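Local coordinates for protein yersinopine dehydrogenase (Yersinia pestis, PDB 6C4M) that catalyses the NADPH-dependent reductive condensation of pyruvate with an amino-acid-derived intermediate, the last step in making the metallophore yersinopine, at residues A[100-105]-A[123-128]; A[49-54]-A[92-97]; A[251-256]-A[317-322]. All blocks are in the same frame, centred on the assembly; numbering follows the deposited sequence.

Contact 1 (A[100-105]-A[123-128]); sequences QAVGDW and QIPWAA
Gly103 and Ala128 supply the polar link between these two loops: the N-H of Gly103 donates to Ala128 O over 2.8 Å, with an N-H...O angle of 173°. Gly103 reaches it with a positive phi of 114°, a conformation in which a CB would press on the carbonyl oxygen of the preceding residue, so that glycine suits the site. Each loop is also bent locally. Ala101 and Pro125 are both centres of inverse gamma turns, and Ala128 N bonds back to Pro125 O, which holds the acceptor end of the link in a compact turn.

The apolar part of the contact is carried by Val102, and by one branch of it. With CG1 anti to the carbonyl carbon (chi1 -56°), that methyl is set against two partners at once. Val102 CG1 meets Ala128 CB at 3.4 Å and Pro125 CG at 3.5 Å, both tighter than ordinary van der Waals distance. The valine side chain crosses the proline at about a right angle, so a single methyl rather than a length of chain touches the ring.

Ala101 contributes its backbone as well. The carbonyl oxygen Ala101 O lies 3.7 Å from Pro125 CD, against carbon, and has no hydrogen-bonding partner in the model. Next to it, the CB of Ala101 turns toward 123-128 but packs on Leu26 and Ile95, while Ile124 packs on Leu28 of strand 25-28 and Leu108 of strand 107-110.

The chemistry implies a contact fixed at one end by a single straight backbone bond and filled by close-set small apolar groups, at the cost of one buried carbonyl left without a partner.

Contact 2 (A[49-54]-A[92-97]); sequences LGLYNR and DCYIDQ. With NAP (NADP nicotinamide-adenine-dinucleotide phosphate), chain B.
Strands 49-52 and 93-95 run parallel, 4.7 Å apart and 15° from exact alignment, pairing Gly50, Leu51 and Tyr52 with Cys93, Tyr94 and Ile95 through backbone bonds that end with Asn53 N on Ile95 O. At the strand start Asp92 OD2 takes Leu49 N at 2.9 Å with its anti lone pair. On one face Leu51 CD2 sits at the edge of the Tyr94 ring, whose hydroxyl reaches Asn53 CB and shares a water with Asn53 O; on the other, Tyr52 CB lies on Ile95 CG1 and its ring edge meets the Asp96-Gln97 peptide. Asp96 itself pairs with Lys63.

Beyond the strand the side chains turn to the cofactor. Asn53 OD1 accepts from the ribose hydroxyl O3B of NADP at 2.5 Å, and also from Lys58 NZ and Ala30 N. Asn53 ND2 gives one N-H to phosphate O3X (2.9 Å) and the other to Arg54 O (2.8 Å), fixing the amide's rotation. Arg54 extends from CG to NE, giving NE to O2B and NH2 to O1X (2.8 Å), with adenine N3A over its guanidinium face. Such recognition of the 2'-phosphate just after the second strand is typical of NADP-specific Rossmann folds.

Contact 3 (A[251-256]-A[317-322]); sequences ERFSIT and EEINLL
Ile319 and Arg252 bury the most surface here, their side chains sliding past each other in opposite directions. The touching branch of the isoleucine is CG2, anti to the carbonyl carbon (CG1 at chi1 74°). Ile319 CG2 lies 3.6 Å from Arg252 CG and 3.7 Å from Arg252 CD, so the aliphatic stem of the arginine runs alongside this methyl. On its other branch, Ile319 CD1 approaches the Arg252 carbonyl oxygen, which accepts a bond from Tyr258.

The same CG2 reaches the ring of Phe253. It stands over one face, 4.0 Å from the centroid and 23° off the ring normal, a CH-pi contact displaced toward CE1. The phenylalanine thus lies beside the arginine as a second wall for the methyl, and its CZ is also over one face of the guanidinium of Arg252. Tyr214 stacks on this ring, and Phe324 meets it with an inclined plane.

Past Ile319 the extended arginine chain brings its head to the backbone at the start of 317-322. Arg252 NH1 gives a weak hydrogen bond to Glu317 O at 2.9 Å, bent to 128°. The carbonyl oxygen of Glu318 sits at the edge of the guanidinium, close to its plane. A firmer hold comes from NE, which donates to Ala249 O and steadies the group from its own side of the contact. Glu317 OE1 stays 6.3 Å from Arg252 NH1, so any attraction between the charges is probably a diffuse one.

Taken together, the type I beta turn from Glu251 to Ser254, which joins helices 247-251 and 255-264, packs on the residues leading into helix 321-329, where Asn320 is the N-cap, while Phe253 also rests on Tyr214 of the sheet.

How the contacts relate
From the N terminus, contact 2 comes first: it closes a loop of 37 residues that holds helix 57-68 and strands 71-76 and 87-90. Contact 1 opens soon after, spanning 17 residues with strand 107-110 and helix 117-121. Contact 3 follows much later, closing 60 residues that include the rest of helix 255-264 and helices 267-274 and 294-313. The three lie in series; none crosses or encloses another. Contact 1, made by two loops beside the nucleotide-binding sheet, abuts contact 2 within it: Trp105 CZ3 packs 3.4 Å from Gly50 N. Contact 3, its centre about 33 Å from that of contact 2, ties the turn before helix 255-264 to the start of helix 321-329.

Contact 1 (A[100-105]-A[123-128])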
loop_
_atom_site.group_PDB
_atom_site.type_symbol
_atom_site.label_atom_id
_atom_site.label_comp_id
_atom_site.label_asym_id
_atom_site.label_seq_id
_atom_site.Cartn_x
_atom_site.Cartn_y
_atom_site.Cartn_z
ATOM N N GLN A 100 37.230 31.835 -14.178
ATOM C CA GLN A 100 37.265 33.009 -13.313
ATOM C C GLN A 100 37.218 32.656 -11.818
ATOM O O GLN A 100 37.115 33.567 -10.986
ATOM C CB GLN A 100 36.108 33.963 -13.645
ATOM C CG GLN A 100 36.195 34.647 -15.020
ATOM C CD GLN A 100 34.871 35.303 -15.418
ATOM O OE1 GLN A 100 33.782 34.755 -15.178
ATOM N NE2 GLN A 100 34.956 36.478 -16.024
ATOM N N ALA A 101 37.277 31.367 -11.461
ATOM C CA ALA A 101 37.277 30.948 -10.047
ATOM C C ALA A 101 38.701 31.066 -9.522
ATOM O O ALA A 101 39.450 30.091 -9.417
ATOM C CB ALA A 101 36.723 29.531 -9.898
ATOM N N VAL A 102 39.087 32.307 -9.203
ATOM C CA VAL A 102 40.464 32.653 -8.862
ATOM C C VAL A 102 40.484 33.700 -7.756
ATOM O O VAL A 102 39.516 34.428 -7.538
ATOM C CB VAL A 102 41.245 33.215 -10.068
ATOM C CG1 VAL A 102 41.220 32.243 -11.206
ATOM C CG2 VAL A 102 40.685 34.555 -10.496
ATOM N N GLY A 103 41.630 33.819 -7.111
ATOM C CA GLY A 103 41.801 34.842 -6.090
ATOM C C GLY A 103 41.989 34.285 -4.697
ATOM O O GLY A 103 42.564 33.206 -4.530
ATOM N N ASP A 104 41.516 35.003 -3.681
ATOM C CA ASP A 104 41.866 34.662 -2.313
ATOM C C ASP A 104 40.855 33.733 -1.649
ATOM O O ASP A 104 40.922 33.540 -0.427
ATOM C CB ASP A 104 42.032 35.945 -1.484
ATOM C CG ASP A 104 40.719 36.706 -1.321
ATOM O OD1 ASP A 104 39.655 36.144 -1.694
ATOM O OD2 ASP A 104 40.737 37.856 -0.822
ATOM N N TRP A 105 39.909 33.173 -2.413
ATOM C CA TRP A 105 38.954 32.234 -1.850
ATOM C C TRP A 105 39.673 31.142 -1.065
ATOM O O TRP A 105 40.588 30.492 -1.576
ATOM C CB TRP A 105 38.102 31.594 -2.962
ATOM C CG TRP A 105 37.463 32.608 -3.848
ATOM C CD1 TRP A 105 37.814 32.914 -5.140
ATOM C CD2 TRP A 105 36.392 33.494 -3.501
ATOM N NE1 TRP A 105 37.006 33.923 -5.618
ATOM C CE2 TRP A 105 36.131 34.300 -4.637
ATOM C CE3 TRP A 105 35.609 33.665 -2.354
ATOM C CZ2 TRP A 105 35.135 35.270 -4.650
ATOM C CZ3 TRP A 105 34.612 34.624 -2.375
ATOM C CH2 TRP A 105 34.390 35.417 -3.514
ATOM N N GLN A 123 37.917 22.189 -14.492
ATOM C CA GLN A 123 37.953 23.532 -15.041
ATOM C C GLN A 123 38.480 24.577 -14.055
ATOM O O GLN A 123 38.609 25.738 -14.434
ATOM C CB GLN A 123 36.561 23.941 -15.514
ATOM C CG GLN A 123 36.062 23.206 -16.778
ATOM C CD GLN A 123 34.607 23.528 -17.092
ATOM O OE1 GLN A 123 34.284 24.614 -17.573
ATOM N NE2 GLN A 123 33.715 22.592 -16.781
ATOM N N ILE A 124 38.773 24.216 -12.810
ATOM C CA ILE A 124 39.194 25.206 -11.819
ATOM C C ILE A 124 40.698 25.438 -11.943
ATOM O O ILE A 124 41.488 24.478 -11.908
ATOM C CB ILE A 124 38.824 24.797 -10.383
ATOM C CG1 ILE A 124 37.299 24.937 -10.197
ATOM C CG2 ILE A 124 39.579 25.676 -9.350
ATOM C CD1 ILE A 124 36.776 24.179 -9.101
ATOM N N PRO A 125 41.134 26.671 -12.063
ATOM C CA PRO A 125 42.581 26.976 -12.145
ATOM C C PRO A 125 43.187 27.043 -10.746
ATOM O O PRO A 125 43.321 28.094 -10.116
ATOM C CB PRO A 125 42.599 28.324 -12.866
ATOM C CG PRO A 125 41.360 28.990 -12.349
ATOM C CD PRO A 125 40.320 27.888 -12.195
ATOM N N TRP A 126 43.536 25.851 -10.257
ATOM C CA TRP A 126 43.954 25.681 -8.877
ATOM C C TRP A 126 45.130 26.576 -8.540
ATOM O O TRP A 126 45.232 27.085 -7.417
ATOM C CB TRP A 126 44.302 24.207 -8.644
ATOM C CG TRP A 126 43.126 23.292 -8.889
ATOM C CD1 TRP A 126 42.953 22.423 -9.916
ATOM C CD2 TRP A 126 41.970 23.171 -8.063
ATOM N NE1 TRP A 126 41.768 21.763 -9.782
ATOM C CE2 TRP A 126 41.137 22.212 -8.653
ATOM C CE3 TRP A 126 41.560 23.792 -6.875
ATOM C CZ2 TRP A 126 39.916 21.852 -8.104
ATOM C CZ3 TRP A 126 40.338 23.441 -6.337
ATOM C CH2 TRP A 126 39.535 22.477 -6.954
ATOM N N ALA A 127 46.036 26.785 -9.513
ATOM C CA ALA A 127 47.215 27.599 -9.266
ATOM C C ALA A 127 46.827 29.007 -8.873
ATOM O O ALA A 127 47.570 29.674 -8.148
ATOM C CB ALA A 127 48.122 27.638 -10.511
ATOM N N ALA A 128 45.657 29.466 -9.311
ATOM C CA ALA A 128 45.209 30.823 -9.034
ATOM C C ALA A 128 44.394 30.926 -7.759
ATOM O O ALA A 128 43.718 31.940 -7.556
ATOM C CB ALA A 128 44.392 31.350 -10.211
#

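Contact 2 (A[49-54]-A[92-97])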
loop_
_atom_site.group_PDB
_atom_site.type_symbol
_atom_site.label_atom_id
_atom_site.label_comp_id
_atom_site.label_asym_id
_atom_site.label_seq_id
_atom_site.Cartn_x
_atom_site.Cartn_y
_atom_site.Cartn_z
ATOM N N LEU A 49 31.376 36.348 0.099
ATOM C CA LEU A 49 30.664 35.253 -0.554
ATOM C C LEU A 49 30.732 35.407 -2.067
ATOM O O LEU A 49 30.331 36.442 -2.614
ATOM C CB LEU A 49 29.202 35.192 -0.097
ATOM C CG LEU A 49 28.953 34.613 1.288
ATOM C CD1 LEU A 49 27.451 34.650 1.606
ATOM C CD2 LEU A 49 29.475 33.191 1.380
ATOM N N GLY A 50 31.242 34.376 -2.730
ATOM C CA GLY A 50 31.181 34.281 -4.177
ATOM C C GLY A 50 30.198 33.220 -4.635
ATOM O O GLY A 50 29.853 32.317 -3.865
ATOM N N LEU A 51 29.738 33.323 -5.881
ATOM C CA LEU A 51 28.726 32.426 -6.416
ATOM C C LEU A 51 29.043 32.172 -7.877
ATOM O O LEU A 51 29.341 33.117 -8.604
ATOM C CB LEU A 51 27.324 33.032 -6.272
ATOM C CG LEU A 51 26.128 32.146 -6.595
ATOM C CD1 LEU A 51 26.125 30.930 -5.697
ATOM C CD2 LEU A 51 24.839 32.933 -6.419
ATOM N N TYR A 52 28.986 30.905 -8.298
ATOM C CA TYR A 52 29.149 30.516 -9.693
ATOM C C TYR A 52 27.876 29.831 -10.170
ATOM O O TYR A 52 27.259 29.061 -9.423
ATOM C CB TYR A 52 30.327 29.561 -9.894
ATOM C CG TYR A 52 30.226 28.769 -11.200
ATOM C CD1 TYR A 52 30.644 29.313 -12.420
ATOM C CD2 TYR A 52 29.702 27.491 -11.208
ATOM C CE1 TYR A 52 30.538 28.601 -13.607
ATOM C CE2 TYR A 52 29.574 26.772 -12.383
ATOM C CZ TYR A 52 30.013 27.330 -13.577
ATOM O OH TYR A 52 29.886 26.627 -14.728
ATOM N N ASN A 53 27.487 30.122 -11.408
ATOM C CA ASN A 53 26.497 29.315 -12.111
ATOM C C ASN A 53 26.818 29.320 -13.593
ATOM O O ASN A 53 27.169 30.358 -14.160
ATOM C CB ASN A 53 25.075 29.836 -11.902
ATOM C CG ASN A 53 24.017 28.771 -12.170
ATOM O OD1 ASN A 53 23.465 28.194 -11.237
ATOM N ND2 ASN A 53 23.726 28.512 -13.450
ATOM N N ARG A 54 26.698 28.153 -14.207
ATOM C CA ARG A 54 26.927 28.031 -15.636
ATOM C C ARG A 54 25.981 28.966 -16.387
ATOM O O ARG A 54 24.885 29.283 -15.897
ATOM C CB ARG A 54 26.678 26.591 -16.088
ATOM C CG ARG A 54 25.239 26.174 -15.884
ATOM C CD ARG A 54 24.921 24.778 -16.447
ATOM N NE ARG A 54 23.592 24.327 -16.013
ATOM C CZ ARG A 54 22.907 23.348 -16.608
ATOM N NH1 ARG A 54 23.425 22.718 -17.656
ATOM N NH2 ARG A 54 21.707 23.004 -16.157
ATOM N N ASP A 92 29.051 38.952 -3.054
ATOM C CA ASP A 92 30.119 39.905 -3.320
ATOM C C ASP A 92 30.767 39.687 -4.670
ATOM O O ASP A 92 31.367 40.615 -5.223
ATOM C CB ASP A 92 31.178 39.803 -2.217
ATOM C CG ASP A 92 30.593 40.080 -0.839
ATOM O OD1 ASP A 92 30.300 41.264 -0.562
ATOM O OD2 ASP A 92 30.378 39.109 -0.074
ATOM N N CYS A 93 30.646 38.488 -5.218
ATOM C CA CYS A 93 31.243 38.188 -6.505
ATOM C C CYS A 93 30.409 37.107 -7.171
ATOM O O CYS A 93 30.103 36.096 -6.538
ATOM C CB CYS A 93 32.689 37.731 -6.320
ATOM S SG CYS A 93 33.514 37.322 -7.837
ATOM N N TYR A 94 30.031 37.324 -8.428
ATOM C CA TYR A 94 29.314 36.324 -9.207
ATOM C C TYR A 94 30.055 36.111 -10.511
ATOM O O TYR A 94 30.457 37.081 -11.165
ATOM C CB TYR A 94 27.870 36.749 -9.477
ATOM C CG TYR A 94 27.031 35.731 -10.235
ATOM C CD1 TYR A 94 26.974 35.731 -11.621
ATOM C CD2 TYR A 94 26.270 34.788 -9.552
ATOM C CE1 TYR A 94 26.180 34.805 -12.310
ATOM C CE2 TYR A 94 25.509 33.875 -10.212
ATOM C CZ TYR A 94 25.457 33.883 -11.594
ATOM O OH TYR A 94 24.663 32.966 -12.241
ATOM N N ILE A 95 30.260 34.840 -10.867
ATOM C CA ILE A 95 30.928 34.454 -12.100
ATOM C C ILE A 95 30.106 33.372 -12.788
ATOM O O ILE A 95 29.314 32.662 -12.161
ATOM C CB ILE A 95 32.356 33.940 -11.852
ATOM C CG1 ILE A 95 32.321 32.828 -10.796
ATOM C CG2 ILE A 95 33.280 35.116 -11.474
ATOM C CD1 ILE A 95 33.671 32.113 -10.589
ATOM N N ASP A 96 30.315 33.254 -14.100
ATOM C CA ASP A 96 29.694 32.209 -14.891
ATOM C C ASP A 96 30.712 31.461 -15.732
ATOM O O ASP A 96 30.329 30.728 -16.632
ATOM C CB ASP A 96 28.582 32.780 -15.776
ATOM C CG ASP A 96 29.108 33.647 -16.894
ATOM O OD1 ASP A 96 30.322 33.924 -16.892
ATOM O OD2 ASP A 96 28.296 34.055 -17.752
ATOM N N GLN A 97 31.988 31.610 -15.440
ATOM C CA GLN A 97 33.043 30.837 -16.073
ATOM C C GLN A 97 33.981 30.388 -14.970
ATOM O O GLN A 97 34.455 31.215 -14.182
ATOM C CB GLN A 97 33.825 31.659 -17.134
ATOM C CG GLN A 97 33.106 31.878 -18.457
ATOM C CD GLN A 97 32.586 30.588 -19.100
ATOM O OE1 GLN A 97 33.290 29.573 -19.183
ATOM N NE2 GLN A 97 31.334 30.623 -19.543
HETATM P PA NAP B . 20.379 21.691 -8.781
HETATM O O1A NAP B . 20.929 20.424 -8.253
HETATM O O2A NAP B . 19.119 21.460 -9.657
HETATM O O5B NAP B . 21.565 22.422 -9.653
HETATM C C5B NAP B . 22.602 23.037 -8.856
HETATM C C4B NAP B . 23.589 23.715 -9.825
HETATM O O4B NAP B . 24.136 22.594 -10.756
HETATM C C3B NAP B . 23.009 24.579 -10.578
HETATM O O3B NAP B . 23.894 25.712 -10.848
HETATM C C2B NAP B . 22.732 23.804 -12.002
HETATM O O2B NAP B . 22.678 24.776 -13.103
HETATM C C1B NAP B . 23.732 23.017 -12.173
HETATM N N9A NAP B . 23.211 21.790 -12.778
HETATM C C8A NAP B . 22.172 20.974 -12.540
HETATM N N7A NAP B . 22.242 20.029 -13.488
HETATM C C5A NAP B . 23.324 20.289 -14.286
HETATM C C6A NAP B . 23.777 19.575 -15.367
HETATM N N6A NAP B . 23.338 18.372 -16.075
HETATM N N1A NAP B . 24.872 19.999 -16.024
HETATM C C2A NAP B . 25.537 21.128 -15.606
HETATM N N3A NAP B . 25.082 21.833 -14.530
HETATM C C4A NAP B . 23.956 21.393 -13.862
HETATM O O3 NAP B . 19.964 22.638 -7.486
HETATM P PN NAP B . 19.915 22.299 -5.906
HETATM O O1N NAP B . 20.315 23.550 -5.254
HETATM O O2N NAP B . 18.447 21.902 -5.617
HETATM O O5D NAP B . 20.861 21.016 -5.412
HETATM C C5D NAP B . 22.187 21.233 -4.863
HETATM C C4D NAP B . 22.741 19.841 -4.499
HETATM O O4D NAP B . 21.826 19.177 -3.371
HETATM C C3D NAP B . 22.736 18.978 -5.493
HETATM O O3D NAP B . 23.856 18.008 -5.200
HETATM C C2D NAP B . 21.436 18.173 -5.382
HETATM O O2D NAP B . 21.664 16.922 -5.833
HETATM C C1D NAP B . 21.249 18.111 -3.854
HETATM N N1N NAP B . 19.838 18.094 -3.395
HETATM C C2N NAP B . 19.139 19.230 -3.176
HETATM C C3N NAP B . 17.809 19.138 -2.707
HETATM C C7N NAP B . 16.972 20.410 -2.450
HETATM O O7N NAP B . 16.108 20.423 -1.667
HETATM N N7N NAP B . 17.302 21.582 -3.217
HETATM C C4N NAP B . 17.230 17.920 -2.487
HETATM C C5N NAP B . 17.929 16.797 -2.713
HETATM C C6N NAP B . 19.251 16.877 -3.163
HETATM P P2B NAP B . 21.219 25.570 -13.460
HETATM O O1X NAP B . 20.391 24.618 -14.298
HETATM O O2X NAP B . 20.487 25.894 -12.201
HETATM O O3X NAP B . 21.527 26.799 -14.283
HETATM O O HOH W 1 25.343 32.204 -14.719
#

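Contact 3 (A[251-256]-A[317-322])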
loop_
_atom_site.group_PDB
_atom_site.type_symbol
_atom_site.label_atom_id
_atom_site.label_comp_id
_atom_site.label_asym_id
_atom_site.label_seq_id
_atom_site.Cartn_x
_atom_site.Cartn_y
_atom_site.Cartn_z
ATOM N N GLU A 251 29.674 8.915 2.854
ATOM C CA GLU A 251 28.965 8.936 1.579
ATOM C C GLU A 251 28.003 7.756 1.468
ATOM O O GLU A 251 27.025 7.808 0.717
ATOM C CB GLU A 251 29.983 8.912 0.423
ATOM C CG GLU A 251 30.815 10.194 0.284
ATOM C CD GLU A 251 32.135 10.031 -0.489
ATOM O OE1 GLU A 251 32.552 8.899 -0.823
ATOM O OE2 GLU A 251 32.804 11.075 -0.749
ATOM N N ARG A 252 28.312 6.670 2.158
ATOM C CA ARG A 252 27.447 5.513 2.185
ATOM C C ARG A 252 26.049 5.855 2.683
ATOM O O ARG A 252 25.127 5.089 2.430
ATOM C CB ARG A 252 28.075 4.424 3.049
ATOM C CG ARG A 252 28.164 4.781 4.526
ATOM C CD ARG A 252 28.802 3.650 5.323
ATOM N NE ARG A 252 29.047 4.084 6.704
ATOM C CZ ARG A 252 28.858 3.338 7.794
ATOM N NH1 ARG A 252 28.443 2.082 7.698
ATOM N NH2 ARG A 252 29.097 3.859 8.993
ATOM N N PHE A 253 25.866 6.995 3.351
ATOM C CA PHE A 253 24.560 7.466 3.786
ATOM C C PHE A 253 23.880 8.404 2.781
ATOM O O PHE A 253 23.105 9.289 3.190
ATOM C CB PHE A 253 24.701 8.146 5.154
ATOM C CG PHE A 253 25.063 7.198 6.250
ATOM C CD1 PHE A 253 24.114 6.342 6.755
ATOM C CD2 PHE A 253 26.341 7.151 6.765
ATOM C CE1 PHE A 253 24.425 5.453 7.772
ATOM C CE2 PHE A 253 26.670 6.257 7.773
ATOM C CZ PHE A 253 25.710 5.410 8.281
ATOM N N SER A 254 24.115 8.229 1.473
ATOM C CA SER A 254 23.397 8.989 0.439
ATOM C C SER A 254 22.127 8.217 0.034
ATOM O O SER A 254 22.188 7.275 -0.759
ATOM C CB SER A 254 24.282 9.228 -0.784
ATOM O OG SER A 254 25.507 9.849 -0.400
ATOM N N ILE A 255 20.961 8.670 0.499
ATOM C CA ILE A 255 19.728 7.913 0.293
ATOM C C ILE A 255 19.463 7.666 -1.197
ATOM O O ILE A 255 19.024 6.573 -1.579
ATOM C CB ILE A 255 18.547 8.642 0.956
ATOM C CG1 ILE A 255 17.258 7.800 0.832
ATOM C CG2 ILE A 255 18.381 10.033 0.358
ATOM C CD1 ILE A 255 16.078 8.390 1.529
ATOM N N THR A 256 19.712 8.670 -2.061
ATOM C CA THR A 256 19.277 8.562 -3.449
ATOM C C THR A 256 20.028 7.480 -4.194
ATOM O O THR A 256 19.494 6.934 -5.156
ATOM C CB THR A 256 19.422 9.878 -4.209
ATOM O OG1 THR A 256 20.806 10.255 -4.241
ATOM C CG2 THR A 256 18.572 10.970 -3.554
ATOM N N GLU A 317 32.122 -0.566 6.159
ATOM C CA GLU A 317 30.961 -1.315 6.600
ATOM C C GLU A 317 29.715 -0.821 5.881
ATOM O O GLU A 317 29.552 0.386 5.659
ATOM C CB GLU A 317 30.790 -1.163 8.121
ATOM C CG GLU A 317 31.757 -1.990 8.944
ATOM C CD GLU A 317 31.266 -3.430 9.151
ATOM O OE1 GLU A 317 30.297 -3.839 8.468
ATOM O OE2 GLU A 317 31.840 -4.152 10.004
ATOM N N GLU A 318 28.827 -1.757 5.541
ATOM C CA GLU A 318 27.547 -1.397 4.949
ATOM C C GLU A 318 26.646 -0.762 5.992
ATOM O O GLU A 318 26.799 -0.980 7.187
ATOM C CB GLU A 318 26.857 -2.616 4.330
ATOM C CG GLU A 318 26.311 -3.665 5.312
ATOM C CD GLU A 318 27.393 -4.559 5.900
ATOM O OE1 GLU A 318 28.597 -4.218 5.808
ATOM O OE2 GLU A 318 27.044 -5.607 6.462
ATOM N N ILE A 319 25.696 0.042 5.520
ATOM C CA ILE A 319 24.664 0.599 6.392
ATOM C C ILE A 319 23.555 -0.430 6.631
ATOM O O ILE A 319 23.504 -1.460 5.953
ATOM C CB ILE A 319 24.072 1.887 5.792
ATOM C CG1 ILE A 319 23.146 1.584 4.610
ATOM C CG2 ILE A 319 25.200 2.833 5.361
ATOM C CD1 ILE A 319 22.459 2.823 4.044
ATOM N N ASN A 320 22.703 -0.159 7.622
ATOM C CA ASN A 320 21.387 -0.784 7.779
ATOM C C ASN A 320 20.389 0.061 6.997
ATOM O O ASN A 320 19.969 1.129 7.457
ATOM C CB ASN A 320 21.019 -0.850 9.256
ATOM C CG ASN A 320 19.620 -1.465 9.494
ATOM O OD1 ASN A 320 18.775 -1.464 8.605
ATOM N ND2 ASN A 320 19.377 -1.943 10.719
ATOM N N LEU A 321 20.010 -0.413 5.805
ATOM C CA LEU A 321 19.182 0.399 4.917
ATOM C C LEU A 321 17.867 0.792 5.575
ATOM O O LEU A 321 17.470 1.963 5.548
ATOM C CB LEU A 321 18.930 -0.347 3.610
ATOM C CG LEU A 321 17.963 0.359 2.658
ATOM C CD1 LEU A 321 18.469 1.738 2.242
ATOM C CD2 LEU A 321 17.710 -0.529 1.447
ATOM N N LEU A 322 17.171 -0.167 6.178
ATOM C CA LEU A 322 15.843 0.136 6.696
ATOM C C LEU A 322 15.924 1.076 7.911
ATOM O O LEU A 322 15.161 2.049 8.005
ATOM C CB LEU A 322 15.101 -1.178 7.017
ATOM C CG LEU A 322 13.652 -1.009 7.465
ATOM C CD1 LEU A 322 12.792 -0.238 6.445
ATOM C CD2 LEU A 322 12.987 -2.353 7.844
#